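Local structure of probable polyketide synthase 1 (Dictyostelium discoideum, 2H84) at residues A[173-178]-A[216-221]; A[17-22]-A[225-230]. The protein carries a C-terminal type III polyketide synthase domain, the part described here, and produces acylpyrones in vitro. All coordinates share one frame; numbering follows the deposited sequence.

How the interactions relate
Interactions 1 and 2 lie about 14 Å apart, centre to centre, on the same side of the chain's centre, and show how strand 15-22 can connect two neighbourhoods of a thiolase-fold domain. In the main sheet the order 178-185, 209-216, 15-22, 227-236 is antiparallel throughout. Interaction 1 joins loops at the ends of the first pair of strands, and interaction 2 links the second pair. Both segments of interaction 1 fall between the two segments of interaction 2 in sequence. They touch where R178 packs on L17 and P219 on P225, so the connection from strand 209-216 to strand 227-236 leads directly from the polar contact into the buried, apolar one.

Interaction 1 (A[173-178]-A[216-221]); sequences ASPRNR and GCNPRI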
ATOM      1  N   ALA A 173      -8.920  -2.843 -17.408  1.00 21.40           N
ATOM      2  CA  ALA A 173      -8.492  -1.609 -18.060  1.00 22.17           C
ATOM      3  C   ALA A 173      -7.895  -1.952 -19.426  1.00 23.11           C
ATOM      4  O   ALA A 173      -7.637  -1.063 -20.242  1.00 22.48           O
ATOM      5  CB  ALA A 173      -7.468  -0.869 -17.199  1.00 21.57           C
ATOM      6  N   SER A 174      -7.687  -3.253 -19.661  1.00 23.99           N
ATOM      7  CA  SER A 174      -7.137  -3.771 -20.919  1.00 24.32           C
ATOM      8  C   SER A 174      -6.997  -5.291 -20.924  1.00 24.51           C
ATOM      9  O   SER A 174      -6.532  -5.873 -19.951  1.00 24.88           O
ATOM     10  CB  SER A 174      -5.768  -3.164 -21.199  1.00 24.77           C
ATOM     11  OG  SER A 174      -5.186  -3.781 -22.338  1.00 26.83           O
ATOM     12  N   PRO A 175      -7.379  -5.950 -22.035  1.00 25.13           N
ATOM     13  CA  PRO A 175      -7.304  -7.411 -22.183  1.00 25.22           C
ATOM     14  C   PRO A 175      -5.854  -7.867 -22.280  1.00 26.55           C
ATOM     15  O   PRO A 175      -5.544  -9.052 -22.164  1.00 27.48           O
ATOM     16  CB  PRO A 175      -8.061  -7.672 -23.480  1.00 24.95           C
ATOM     17  CG  PRO A 175      -8.902  -6.429 -23.675  1.00 25.50           C
ATOM     18  CD  PRO A 175      -7.974  -5.343 -23.233  1.00 24.49           C
ATOM     19  N   ARG A 176      -4.973  -6.901 -22.499  1.00 27.49           N
ATOM     20  CA  ARG A 176      -3.548  -7.147 -22.611  1.00 29.74           C
ATOM     21  C   ARG A 176      -2.968  -7.509 -21.236  1.00 28.32           C
ATOM     22  O   ARG A 176      -2.024  -8.302 -21.117  1.00 29.31           O
ATOM     23  CB  ARG A 176      -2.871  -5.875 -23.142  1.00 34.19           C
ATOM     24  CG  ARG A 176      -1.355  -5.956 -23.152  1.00 40.50           C
ATOM     25  CD  ARG A 176      -0.743  -4.690 -23.144  1.00 44.99           C
ATOM     26  NE  ARG A 176      -0.842  -4.388 -21.778  1.00 49.39           N
ATOM     27  CZ  ARG A 176      -0.382  -3.284 -21.295  1.00 51.52           C
ATOM     28  NH1 ARG A 176       0.204  -2.395 -22.078  1.00 53.34           N
ATOM     29  NH2 ARG A 176      -0.516  -3.090 -20.032  1.00 51.17           N
ATOM     30  N   ASN A 177      -3.555  -6.914 -20.203  1.00 25.23           N
ATOM     31  CA  ASN A 177      -3.117  -7.092 -18.827  1.00 22.50           C
ATOM     32  C   ASN A 177      -3.236  -8.478 -18.219  1.00 21.59           C
ATOM     33  O   ASN A 177      -4.214  -9.194 -18.428  1.00 20.90           O
ATOM     34  CB  ASN A 177      -3.849  -6.101 -17.920  1.00 22.86           C
ATOM     35  CG  ASN A 177      -3.563  -4.659 -18.280  1.00 23.37           C
ATOM     36  OD1 ASN A 177      -2.748  -4.386 -19.162  1.00 24.56           O
ATOM     37  ND2 ASN A 177      -4.229  -3.725 -17.596  1.00 21.01           N
ATOM     38  N   ARG A 178      -2.213  -8.829 -17.449  1.00 20.93           N
ATOM     39  CA  ARG A 178      -2.116 -10.094 -16.729  1.00 19.91           C
ATOM     40  C   ARG A 178      -1.422  -9.735 -15.430  1.00 19.48           C
ATOM     41  O   ARG A 178      -0.190  -9.714 -15.355  1.00 21.02           O
ATOM     42  CB  ARG A 178      -1.272 -11.113 -17.494  1.00 19.57           C
ATOM     43  CG  ARG A 178      -1.989 -11.779 -18.653  1.00 20.44           C
ATOM     44  CD  ARG A 178      -3.261 -12.464 -18.206  1.00 20.34           C
ATOM     45  NE  ARG A 178      -4.409 -11.870 -18.875  1.00 20.78           N
ATOM     46  CZ  ARG A 178      -5.246 -12.543 -19.649  1.00 20.51           C
ATOM     47  NH1 ARG A 178      -5.065 -13.840 -19.845  1.00 19.09           N
ATOM     48  NH2 ARG A 178      -6.248 -11.914 -20.243  1.00 20.92           N
ATOM     49  N   GLY A 216      -6.797 -11.875 -15.104  1.00 17.00           N
ATOM     50  CA  GLY A 216      -6.902 -11.110 -16.335  1.00 18.46           C
ATOM     51  C   GLY A 216      -8.246 -11.255 -17.023  1.00 19.29           C
ATOM     52  O   GLY A 216      -9.086 -12.043 -16.594  1.00 18.49           O
ATOM     53  N   CYS A 217      -8.458 -10.492 -18.092  1.00 20.32           N
ATOM     54  CA  CYS A 217      -9.716 -10.556 -18.827  1.00 22.11           C
ATOM     55  C   CYS A 217      -9.553 -11.283 -20.144  1.00 23.84           C
ATOM     56  O   CYS A 217      -8.453 -11.363 -20.688  1.00 24.49           O
ATOM     57  CB  CYS A 217     -10.255  -9.158 -19.101  1.00 22.07           C
ATOM     58  SG  CYS A 217     -10.848  -8.300 -17.640  1.00 26.03           S
ATOM     59  N   ASN A 218     -10.657 -11.804 -20.666  1.00 24.68           N
ATOM     60  CA  ASN A 218     -10.608 -12.519 -21.931  1.00 25.24           C
ATOM     61  C   ASN A 218      -9.565 -13.613 -21.856  1.00 24.84           C
ATOM     62  O   ASN A 218      -8.429 -13.436 -22.297  1.00 24.60           O
ATOM     63  CB  ASN A 218     -10.256 -11.563 -23.080  1.00 25.54           C
ATOM     64  CG  ASN A 218     -11.206 -10.383 -23.166  1.00 26.55           C
ATOM     65  OD1 ASN A 218     -12.416 -10.551 -23.331  1.00 27.61           O
ATOM     66  ND2 ASN A 218     -10.661  -9.178 -23.053  1.00 26.61           N
ATOM     67  N   PRO A 219      -9.930 -14.757 -21.266  1.00 25.22           N
ATOM     68  CA  PRO A 219      -8.983 -15.865 -21.159  1.00 27.04           C
ATOM     69  C   PRO A 219      -8.389 -16.174 -22.529  1.00 29.46           C
ATOM     70  O   PRO A 219      -9.025 -15.950 -23.559  1.00 29.33           O
ATOM     71  CB  PRO A 219      -9.848 -16.996 -20.613  1.00 24.85           C
ATOM     72  CG  PRO A 219     -10.758 -16.264 -19.694  1.00 25.24           C
ATOM     73  CD  PRO A 219     -11.163 -15.049 -20.516  1.00 24.53           C
ATOM     74  N   ARG A 220      -7.160 -16.673 -22.534  1.00 32.15           N
ATOM     75  CA  ARG A 220      -6.482 -16.993 -23.778  1.00 35.02           C
ATOM     76  C   ARG A 220      -6.428 -18.503 -24.054  1.00 37.00           C
ATOM     77  O   ARG A 220      -6.651 -19.325 -23.159  1.00 37.32           O
ATOM     78  CB  ARG A 220      -5.079 -16.381 -23.760  1.00 35.39           C
ATOM     79  CG  ARG A 220      -5.105 -14.872 -23.522  1.00 37.01           C
ATOM     80  CD  ARG A 220      -3.714 -14.270 -23.303  1.00 38.37           C
ATOM     81  NE  ARG A 220      -3.782 -12.845 -22.971  1.00 38.29           N
ATOM     82  CZ  ARG A 220      -2.754 -12.124 -22.535  1.00 37.89           C
ATOM     83  NH1 ARG A 220      -1.563 -12.686 -22.378  1.00 38.32           N
ATOM     84  NH2 ARG A 220      -2.925 -10.841 -22.238  1.00 38.05           N
ATOM     85  N   ILE A 221      -6.122 -18.844 -25.305  1.00 38.23           N
ATOM     86  CA  ILE A 221      -6.055 -20.231 -25.784  1.00 38.81           C
ATOM     87  C   ILE A 221      -5.452 -21.278 -24.860  1.00 38.70           C
ATOM     88  O   ILE A 221      -5.994 -22.377 -24.737  1.00 39.26           O
ATOM     89  CB  ILE A 221      -5.245 -20.349 -27.061  1.00 39.17           C
ATOM     90  CG1 ILE A 221      -5.117 -19.016 -27.740  1.00 40.00           C
ATOM     91  CG2 ILE A 221      -5.941 -21.111 -28.025  1.00 38.23           C
ATOM     92  CD1 ILE A 221      -4.553 -19.139 -29.135  1.00 41.02           C
TER
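The guanidinium of R178 lies flat on that of R220, an offset stack with the centres 3.8 Å apart and the planes tilted by 22°. It joins two loops at the edge of the thiolase fold: a type I beta turn, S174 to N177, leading from helix 159-171 into strand 178-185, and the segment that leaves the neighbouring antiparallel strand 209-216. The two arginines arrive from opposite directions. R220 is extended from CG to NE and runs over one face of R178, while the CA of G216 covers the other face. R178 instead folds back, bent at chi2 (-57°) and chi3, which lets its NE donate to the carbonyl O of N177 at 2.7 Å.

Such pairs of like charge are commonly stabilised by anionic and carbonyl acceptors around their edges, and this one follows the rule. E223 forms a salt bridge with NH1 of R178 and also accepts from the backbone N of R220, which would partly offset the positive charge. The turn itself is braced by an ST turn, in which S174 OG accepts from the N of R176. Two of its carbonyls converge on R220 NH2 in the guanidinium plane: the O of P175 receives it on a lone pair at 3.2 Å, whereas the O of R176, at 2.9 Å from NH2, is approached from above its carbonyl plane.

Interaction 2 (A[17-22]-A[225-230]); sequences LGIGIS and PLYEVM
L226 reaches across to strand 15-22 with a single methyl, its CD1 lying 3.5 Å from the CA of G18 and 3.8 Å from CG1 of I19. Its CG sits beside the backbone N (chi1 -65°), and G18, having no side chain, lets the methyl come down onto the backbone. The contact joins adjacent antiparallel strands of the thiolase-fold sheet. L17 and G18 form a classic beta bulge against I214, L226 and Y227 another against V16; the segments meet at L17 and P225, their CA atoms 4.6 Å apart, and separate from there.

Three side-chain pairs complete the contact. I19 holds CG1 beside its backbone N (chi1 -48°) and continues nearly straight through chi2, bringing CD1 within reach of both L226 CD1 and the tyrosine ring. This CD1 meets Y227 CE1 at 4.1 Å, at the edge of the ring and near its plane, with the two side chains crossing at about a right angle. A chi2 of 89° turns the ring plane square to the plane through CA, CB and CG of Y227, and OH is tied by a hydrogen bond to the carbonyl O of M341 in helix 335-345. L17 behaves differently: its CB points away from 225-230, yet the CD2 branch turns back and lies alongside P225, 3.9 Å from CG.

Polar backbone groups find partners elsewhere. The N of I19 bonds to D109 and its O to R345, while L226 pairs with V16 and V373. The two segments share no hydrogen bond, so their fit depends on the shapes of the leucine, isoleucine, proline and tyrosine surfaces and of the bare glycine backbone under L226 CD1.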
ATOM      1  N   LEU A  17      -6.727 -16.792 -13.180  1.00 26.41           N
ATOM      2  CA  LEU A  17      -6.113 -17.783 -14.063  1.00 24.64           C
ATOM      3  C   LEU A  17      -5.094 -18.752 -13.444  1.00 23.74           C
ATOM      4  O   LEU A  17      -4.587 -19.651 -14.124  1.00 23.18           O
ATOM      5  CB  LEU A  17      -5.476 -17.054 -15.248  1.00 24.01           C
ATOM      6  CG  LEU A  17      -6.410 -16.089 -15.984  1.00 22.40           C
ATOM      7  CD1 LEU A  17      -5.627 -15.304 -17.011  1.00 22.55           C
ATOM      8  CD2 LEU A  17      -7.532 -16.862 -16.639  1.00 21.57           C
ATOM      9  N   GLY A  18      -4.799 -18.574 -12.162  1.00 22.68           N
ATOM     10  CA  GLY A  18      -3.858 -19.462 -11.506  1.00 22.46           C
ATOM     11  C   GLY A  18      -3.618 -19.064 -10.065  1.00 21.52           C
ATOM     12  O   GLY A  18      -3.692 -17.885  -9.731  1.00 21.47           O
ATOM     13  N   ILE A  19      -3.334 -20.041  -9.209  1.00 20.12           N
ATOM     14  CA  ILE A  19      -3.081 -19.767  -7.798  1.00 18.80           C
ATOM     15  C   ILE A  19      -1.941 -20.624  -7.264  1.00 18.72           C
ATOM     16  O   ILE A  19      -1.738 -21.758  -7.693  1.00 20.31           O
ATOM     17  CB  ILE A  19      -4.296 -20.077  -6.932  1.00 18.24           C
ATOM     18  CG1 ILE A  19      -5.553 -19.459  -7.542  1.00 18.69           C
ATOM     19  CG2 ILE A  19      -4.063 -19.552  -5.526  1.00 18.64           C
ATOM     20  CD1 ILE A  19      -6.831 -19.972  -6.908  1.00 17.71           C
ATOM     21  N   GLY A  20      -1.201 -20.083  -6.311  1.00 17.68           N
ATOM     22  CA  GLY A  20      -0.108 -20.834  -5.734  1.00 15.88           C
ATOM     23  C   GLY A  20       0.092 -20.374  -4.313  1.00 14.83           C
ATOM     24  O   GLY A  20      -0.071 -19.190  -4.007  1.00 15.24           O
ATOM     25  N   ILE A  21       0.434 -21.304  -3.435  1.00 13.34           N
ATOM     26  CA  ILE A  21       0.665 -20.955  -2.047  1.00 12.86           C
ATOM     27  C   ILE A  21       2.083 -21.316  -1.650  1.00 12.89           C
ATOM     28  O   ILE A  21       2.807 -21.964  -2.397  1.00 12.04           O
ATOM     29  CB  ILE A  21      -0.298 -21.692  -1.108  1.00 12.91           C
ATOM     30  CG1 ILE A  21      -0.157 -23.200  -1.296  1.00 12.33           C
ATOM     31  CG2 ILE A  21      -1.722 -21.272  -1.391  1.00 13.61           C
ATOM     32  CD1 ILE A  21      -0.746 -24.004  -0.165  1.00 12.43           C
ATOM     33  N   SER A  22       2.469 -20.895  -0.456  1.00 14.43           N
ATOM     34  CA  SER A  22       3.799 -21.168   0.065  1.00 15.58           C
ATOM     35  C   SER A  22       3.798 -20.891   1.560  1.00 15.37           C
ATOM     36  O   SER A  22       3.317 -19.853   1.997  1.00 16.72           O
ATOM     37  CB  SER A  22       4.825 -20.279  -0.634  1.00 15.75           C
ATOM     38  OG  SER A  22       6.099 -20.431  -0.045  1.00 17.07           O
ATOM     39  N   PRO A 225      -8.923 -21.034 -16.902  1.00 25.52           N
ATOM     40  CA  PRO A 225      -9.593 -20.272 -15.844  1.00 25.12           C
ATOM     41  C   PRO A 225     -10.030 -21.090 -14.635  1.00 25.72           C
ATOM     42  O   PRO A 225     -10.459 -22.236 -14.767  1.00 25.48           O
ATOM     43  CB  PRO A 225     -10.774 -19.646 -16.573  1.00 24.65           C
ATOM     44  CG  PRO A 225     -10.239 -19.420 -17.928  1.00 25.61           C
ATOM     45  CD  PRO A 225      -9.514 -20.714 -18.209  1.00 25.55           C
ATOM     46  N   LEU A 226      -9.926 -20.475 -13.458  1.00 25.96           N
ATOM     47  CA  LEU A 226     -10.291 -21.117 -12.200  1.00 25.25           C
ATOM     48  C   LEU A 226     -11.577 -20.545 -11.606  1.00 25.23           C
ATOM     49  O   LEU A 226     -12.450 -21.298 -11.174  1.00 25.02           O
ATOM     50  CB  LEU A 226      -9.143 -20.981 -11.195  1.00 24.89           C
ATOM     51  CG  LEU A 226      -7.844 -21.698 -11.570  1.00 24.93           C
ATOM     52  CD1 LEU A 226      -6.712 -21.273 -10.642  1.00 25.06           C
ATOM     53  CD2 LEU A 226      -8.063 -23.191 -11.497  1.00 24.20           C
ATOM     54  N   TYR A 227     -11.693 -19.219 -11.579  1.00 23.75           N
ATOM     55  CA  TYR A 227     -12.879 -18.563 -11.035  1.00 22.52           C
ATOM     56  C   TYR A 227     -13.215 -17.356 -11.875  1.00 23.38           C
ATOM     57  O   TYR A 227     -12.319 -16.660 -12.355  1.00 23.57           O
ATOM     58  CB  TYR A 227     -12.651 -18.056  -9.604  1.00 20.67           C
ATOM     59  CG  TYR A 227     -12.394 -19.115  -8.563  1.00 20.08           C
ATOM     60  CD1 TYR A 227     -11.099 -19.558  -8.290  1.00 19.71           C
ATOM     61  CD2 TYR A 227     -13.448 -19.660  -7.825  1.00 19.83           C
ATOM     62  CE1 TYR A 227     -10.863 -20.516  -7.303  1.00 18.97           C
ATOM     63  CE2 TYR A 227     -13.223 -20.617  -6.836  1.00 18.62           C
ATOM     64  CZ  TYR A 227     -11.933 -21.037  -6.577  1.00 18.76           C
ATOM     65  OH  TYR A 227     -11.729 -21.951  -5.572  1.00 18.34           O
ATOM     66  N   GLU A 228     -14.505 -17.100 -12.059  1.00 24.11           N
ATOM     67  CA  GLU A 228     -14.912 -15.929 -12.812  1.00 24.65           C
ATOM     68  C   GLU A 228     -15.361 -14.899 -11.793  1.00 23.89           C
ATOM     69  O   GLU A 228     -16.418 -15.043 -11.188  1.00 24.67           O
ATOM     70  CB  GLU A 228     -16.075 -16.230 -13.752  1.00 25.25           C
ATOM     71  CG  GLU A 228     -16.409 -15.041 -14.637  1.00 27.85           C
ATOM     72  CD  GLU A 228     -17.674 -15.237 -15.454  1.00 30.43           C
ATOM     73  OE1 GLU A 228     -17.958 -16.393 -15.855  1.00 30.97           O
ATOM     74  OE2 GLU A 228     -18.373 -14.224 -15.709  1.00 29.49           O
ATOM     75  N   VAL A 229     -14.554 -13.869 -11.589  1.00 22.97           N
ATOM     76  CA  VAL A 229     -14.915 -12.840 -10.635  1.00 23.00           C
ATOM     77  C   VAL A 229     -15.920 -11.868 -11.256  1.00 21.62           C
ATOM     78  O   VAL A 229     -15.565 -10.925 -11.953  1.00 20.15           O
ATOM     79  CB  VAL A 229     -13.640 -12.140 -10.097  1.00 24.52           C
ATOM     80  CG1 VAL A 229     -12.755 -11.798 -11.137  1.00 26.56           C
ATOM     81  CG2 VAL A 229     -13.953 -10.929  -9.494  1.00 24.96           C
ATOM     82  N   MET A 230     -17.191 -12.131 -10.985  1.00 21.96           N
ATOM     83  CA  MET A 230     -18.280 -11.343 -11.528  1.00 24.16           C
ATOM     84  C   MET A 230     -18.355  -9.949 -10.943  1.00 24.62           C
ATOM     85  O   MET A 230     -18.507  -8.970 -11.670  1.00 25.39           O
ATOM     86  CB  MET A 230     -19.577 -12.098 -11.309  1.00 25.88           C
ATOM     87  CG  MET A 230     -19.505 -13.502 -11.883  1.00 27.33           C
ATOM     88  SD  MET A 230     -20.925 -14.487 -11.463  1.00 31.81           S
ATOM     89  CE  MET A 230     -22.239 -13.552 -12.180  1.00 29.63           C
TER